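Local coordinates for protein arabinan endo-1,5-alpha-l-arabinosidase A (Cellvibrio cellulosa, PDB 1GYH) that hydrolyses the alpha-1,5-linked arabinofuranosyl bonds of linear arabinan, releasing almost exclusively arabinotriose, as part of plant cell wall breakdown, at residues A[124-129]-A[144-149]; A[149-154]-A[189-194]. One frame throughout, in Å; residues are numbered along the deposited sequence.

How the contacts relate
Contact 1 (124-129 with 144-149) and contact 2 (149-154 with 189-194) follow one another along the chain and share G149, with centres about 5 Å apart. They meet at what is, by close similarity, the substrate site of a five-bladed beta-propeller. S146 OG of contact 1 lies 2.6 Å from OE1 of E192 in contact 2, a probable hydrogen bond. By the same similarity E192 is the proton donor, and N126, S146 and E192 bind substrate. A second probable bond, from F147 N to I191 O at 3.0 Å, ties the backbones together. Contact 1 thus joins two loops at the site, and contact 2 packs the apolar side of the strand that carries the acid.

Contact 1 of 2, residues A[124-129]-A[144-149]; sequences LWNAIA and FGSFWG
The six-membered ring of W125 receives the edge of F144 on one face: F144 CZ stands 3.5 Å above the indole plane, offset toward the rim, and the planes meet at 80°, an offset edge-to-face pair. Around the F144 ring, W125 CE3 and I128 O lie at the edge and near the plane, and N126 O approaches CD2 to 3.4 Å. The phenyl reaches W125 because its CG sits between the backbone N and the carbonyl carbon (chi1 76°). The W148 ring has S146 O and water 2 at its edge, while the N126 amide crosses it with planes 66° apart, bringing ND2 within 3.6 Å of CZ3.

Segment 124-129 is loop leading toward strand 131-134; segment 144-149 starts on the last residue of strand 140-144 and turns toward strand 151-155 of the same propeller blade. Two backbone bonds join them: G149 N donates to L124 O at 2.8 Å and G145 N to I128 O at 3.0 Å. Water 1 adds a bridge, accepting from N126 N and S146 N and lying 2.9 Å from F147 O.

N126 and S146 probably bind substrate, as in a near-identical enzyme. With N126 CG anti to its own N, the amide lies beside W148; OD1 is hydrogen-bonded to S90 OG, and ND2 donates weakly to water 2. That water donates to S146 OG, whose second partner is E192. I128 CD1 packs against S146 CB at 3.6 Å.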
# COMPACT_ATOMS: atom_id res chain seq x y z
N LEU A 124 12.70 -3.58 15.40
CA LEU A 124 11.45 -4.31 15.62
C LEU A 124 10.32 -3.82 14.68
O LEU A 124 9.18 -3.60 15.08
CB LEU A 124 11.09 -4.28 17.10
CG LEU A 124 10.56 -5.61 17.63
CD1 LEU A 124 11.56 -6.76 17.39
CD2 LEU A 124 10.27 -5.53 19.10
N TRP A 125 10.66 -3.68 13.41
CA TRP A 125 9.71 -3.39 12.35
C TRP A 125 10.29 -3.93 11.06
O TRP A 125 11.48 -4.31 11.01
CB TRP A 125 9.44 -1.86 12.24
CG TRP A 125 10.63 -0.93 12.56
CD1 TRP A 125 10.93 -0.39 13.79
CD2 TRP A 125 11.61 -0.42 11.66
NE1 TRP A 125 12.04 0.40 13.69
CE2 TRP A 125 12.48 0.40 12.40
CE3 TRP A 125 11.86 -0.59 10.30
CZ2 TRP A 125 13.58 1.05 11.82
CZ3 TRP A 125 12.95 0.07 9.73
CH2 TRP A 125 13.80 0.84 10.48
N ASN A 126 9.47 -3.89 10.01
CA ASN A 126 9.78 -4.42 8.69
C ASN A 126 9.56 -3.30 7.65
O ASN A 126 8.45 -2.80 7.51
CB ASN A 126 8.90 -5.65 8.40
CG ASN A 126 9.35 -6.42 7.16
OD1 ASN A 126 10.41 -6.12 6.59
ND2 ASN A 126 8.54 -7.38 6.72
N ALA A 127 10.64 -2.91 6.97
CA ALA A 127 10.65 -1.84 5.98
C ALA A 127 10.09 -2.28 4.62
O ALA A 127 10.83 -2.42 3.64
CB ALA A 127 12.04 -1.28 5.85
N ILE A 128 8.77 -2.51 4.61
CA ILE A 128 7.98 -2.74 3.40
C ILE A 128 6.64 -1.94 3.48
O ILE A 128 6.23 -1.55 4.57
CB ILE A 128 7.65 -4.25 3.17
CG1 ILE A 128 6.66 -4.79 4.19
CG2 ILE A 128 9.01 -5.12 3.11
CD1 ILE A 128 6.23 -6.26 3.88
N ALA A 129 6.00 -1.78 2.32
CA ALA A 129 4.61 -1.26 2.20
C ALA A 129 4.46 0.22 2.54
O ALA A 129 3.67 0.58 3.39
CB ALA A 129 3.60 -2.12 3.01
N PHE A 144 4.50 3.00 6.96
CA PHE A 144 4.89 1.70 6.41
C PHE A 144 4.79 0.64 7.49
O PHE A 144 4.59 0.94 8.68
CB PHE A 144 6.35 1.75 5.87
CG PHE A 144 7.41 1.73 6.98
CD1 PHE A 144 7.79 2.91 7.62
CD2 PHE A 144 8.00 0.53 7.38
CE1 PHE A 144 8.72 2.90 8.62
CE2 PHE A 144 8.95 0.51 8.41
CZ PHE A 144 9.32 1.68 9.03
N GLY A 145 4.93 -0.62 7.09
CA GLY A 145 5.15 -1.68 8.06
C GLY A 145 4.37 -2.96 7.83
O GLY A 145 3.42 -3.01 7.02
N SER A 146 4.81 -4.02 8.51
CA SER A 146 4.21 -5.37 8.39
C SER A 146 4.77 -6.25 9.49
O SER A 146 5.99 -6.42 9.57
CB SER A 146 4.58 -5.99 7.03
OG SER A 146 4.09 -7.33 6.89
N PHE A 147 3.90 -6.77 10.35
CA PHE A 147 4.27 -7.66 11.44
C PHE A 147 5.30 -7.01 12.39
O PHE A 147 5.35 -5.78 12.54
CB PHE A 147 4.68 -9.08 10.86
CG PHE A 147 3.51 -9.91 10.31
CD1 PHE A 147 2.84 -9.56 9.13
CD2 PHE A 147 3.11 -11.06 10.93
CE1 PHE A 147 1.81 -10.32 8.64
CE2 PHE A 147 2.04 -11.86 10.43
CZ PHE A 147 1.41 -11.50 9.30
N TRP A 148 6.13 -7.81 13.06
CA TRP A 148 7.03 -7.27 14.09
C TRP A 148 6.27 -6.30 15.02
O TRP A 148 5.20 -6.67 15.53
CB TRP A 148 8.30 -6.69 13.41
CG TRP A 148 9.26 -7.83 12.96
CD1 TRP A 148 10.34 -8.34 13.67
CD2 TRP A 148 9.17 -8.61 11.75
NE1 TRP A 148 10.94 -9.36 12.95
CE2 TRP A 148 10.24 -9.55 11.78
CE3 TRP A 148 8.32 -8.60 10.65
CZ2 TRP A 148 10.46 -10.47 10.74
CZ3 TRP A 148 8.53 -9.53 9.60
CH2 TRP A 148 9.60 -10.45 9.67
N GLY A 149 6.83 -5.12 15.29
CA GLY A 149 6.26 -4.13 16.21
C GLY A 149 5.28 -3.13 15.56
O GLY A 149 5.00 -2.05 16.13
O HOH W 1 6.53 -3.70 10.96
O HOH W 2 6.12 -9.27 6.88

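Contact 2 of 2, residues A[149-154]-A[189-194]; sequences GGLKLF and AQIEAP
Adjacent blades of the propeller meet here: strand 151-154 belongs to one four-stranded antiparallel sheet, and strand 191-194 begins the next. Their axes approach to 8.2 Å with N-to-C directions 32° apart, too distant for sheet pairing, and the interface is made by side chains.

L151 carries most of the contact. Its CG, placed beside the backbone N (chi1 -44°), comes within 4.0 Å of I191 CD1, and the two methyls take different partners. CD1 meets I191 CD1 at 3.8 Å and P194 CB at 3.9 Å. CD2 comes over the backbone, 3.9 Å from E192 CA. I191 extends its chain, with both torsions near 180°, which lays CG1 and CD1 against L151 while CG2 is 4.5 Å from G150 CA.

The CB of E192 points away from this apolar patch. Its carboxylate, probably that of the catalytic proton donor, is bonded through OE2 to Y220 OH, in addition to S146.

Around the contact, I172 and A173 of strand 169-173 pack on L151, A173 also meets I191, and strand 202-209 brings A207 to L151, W209 to I191 and L205 to P194.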
# COMPACT_ATOMS: atom_id res chain seq x y z
N GLY A 149 6.83 -5.12 15.29
CA GLY A 149 6.26 -4.13 16.21
C GLY A 149 5.28 -3.13 15.56
O GLY A 149 5.00 -2.05 16.13
N GLY A 150 4.77 -3.50 14.39
CA GLY A 150 3.67 -2.82 13.72
C GLY A 150 3.99 -1.70 12.72
O GLY A 150 5.02 -1.72 12.03
N LEU A 151 3.10 -0.70 12.70
CA LEU A 151 3.09 0.31 11.65
C LEU A 151 3.63 1.62 12.18
O LEU A 151 3.31 2.04 13.28
CB LEU A 151 1.68 0.45 11.06
CG LEU A 151 0.90 -0.81 10.77
CD1 LEU A 151 -0.43 -0.51 10.08
CD2 LEU A 151 1.75 -1.81 9.89
N LYS A 152 4.47 2.26 11.37
CA LYS A 152 5.19 3.46 11.75
C LYS A 152 4.98 4.60 10.76
O LYS A 152 4.64 4.38 9.60
CB LYS A 152 6.72 3.21 11.82
CG LYS A 152 7.23 2.07 12.73
CD LYS A 152 7.21 2.44 14.16
CE LYS A 152 7.95 1.42 15.08
NZ LYS A 152 7.68 1.77 16.51
N LEU A 153 5.23 5.80 11.25
CA LEU A 153 5.13 7.03 10.47
C LEU A 153 6.34 7.88 10.73
O LEU A 153 6.68 8.11 11.87
CB LEU A 153 3.86 7.82 10.91
CG LEU A 153 3.54 9.07 10.12
CD1 LEU A 153 2.81 8.71 8.82
CD2 LEU A 153 2.73 10.13 10.97
N PHE A 154 7.01 8.38 9.70
CA PHE A 154 8.13 9.27 9.92
C PHE A 154 8.15 10.40 8.94
O PHE A 154 7.62 10.28 7.84
CB PHE A 154 9.53 8.55 9.93
CG PHE A 154 9.96 8.00 8.60
CD1 PHE A 154 9.57 6.73 8.21
CD2 PHE A 154 10.76 8.74 7.74
CE1 PHE A 154 9.91 6.22 6.99
CE2 PHE A 154 11.14 8.21 6.48
CZ PHE A 154 10.70 6.94 6.12
N ALA A 189 1.41 -10.82 15.33
CA ALA A 189 0.80 -9.52 15.04
C ALA A 189 0.51 -9.40 13.51
O ALA A 189 1.31 -8.88 12.74
CB ALA A 189 1.73 -8.44 15.52
N GLN A 190 -0.64 -9.94 13.07
CA GLN A 190 -0.98 -10.00 11.66
C GLN A 190 -1.63 -8.67 11.26
O GLN A 190 -2.86 -8.57 11.17
CB GLN A 190 -1.90 -11.20 11.36
CG GLN A 190 -1.31 -12.58 11.84
CD GLN A 190 -2.22 -13.77 11.76
OE1 GLN A 190 -1.76 -14.93 12.03
NE2 GLN A 190 -3.48 -13.56 11.39
N ILE A 191 -0.77 -7.67 11.08
CA ILE A 191 -1.14 -6.32 10.69
C ILE A 191 -0.12 -5.79 9.73
O ILE A 191 1.09 -5.90 9.98
CB ILE A 191 -1.27 -5.34 11.93
CG1 ILE A 191 -1.67 -3.94 11.44
CG2 ILE A 191 0.03 -5.26 12.81
CD1 ILE A 191 -1.93 -2.94 12.54
N GLU A 192 -0.57 -5.21 8.62
CA GLU A 192 0.36 -4.62 7.63
C GLU A 192 -0.32 -3.61 6.70
O GLU A 192 -1.54 -3.46 6.70
CB GLU A 192 1.04 -5.73 6.77
CG GLU A 192 0.12 -6.49 5.83
CD GLU A 192 0.77 -7.68 5.13
OE1 GLU A 192 1.98 -7.99 5.44
OE2 GLU A 192 0.08 -8.31 4.27
N ALA A 193 0.49 -2.98 5.87
CA ALA A 193 0.04 -2.22 4.70
C ALA A 193 -0.81 -0.98 5.08
O ALA A 193 -1.94 -0.86 4.65
CB ALA A 193 -0.74 -3.12 3.73
N PRO A 194 -0.24 -0.05 5.81
CA PRO A 194 -1.01 1.15 6.18
C PRO A 194 -1.34 1.99 4.95
O PRO A 194 -0.57 2.05 3.98
CB PRO A 194 -0.07 1.94 7.05
CG PRO A 194 1.33 1.55 6.54
CD PRO A 194 1.17 0.04 6.24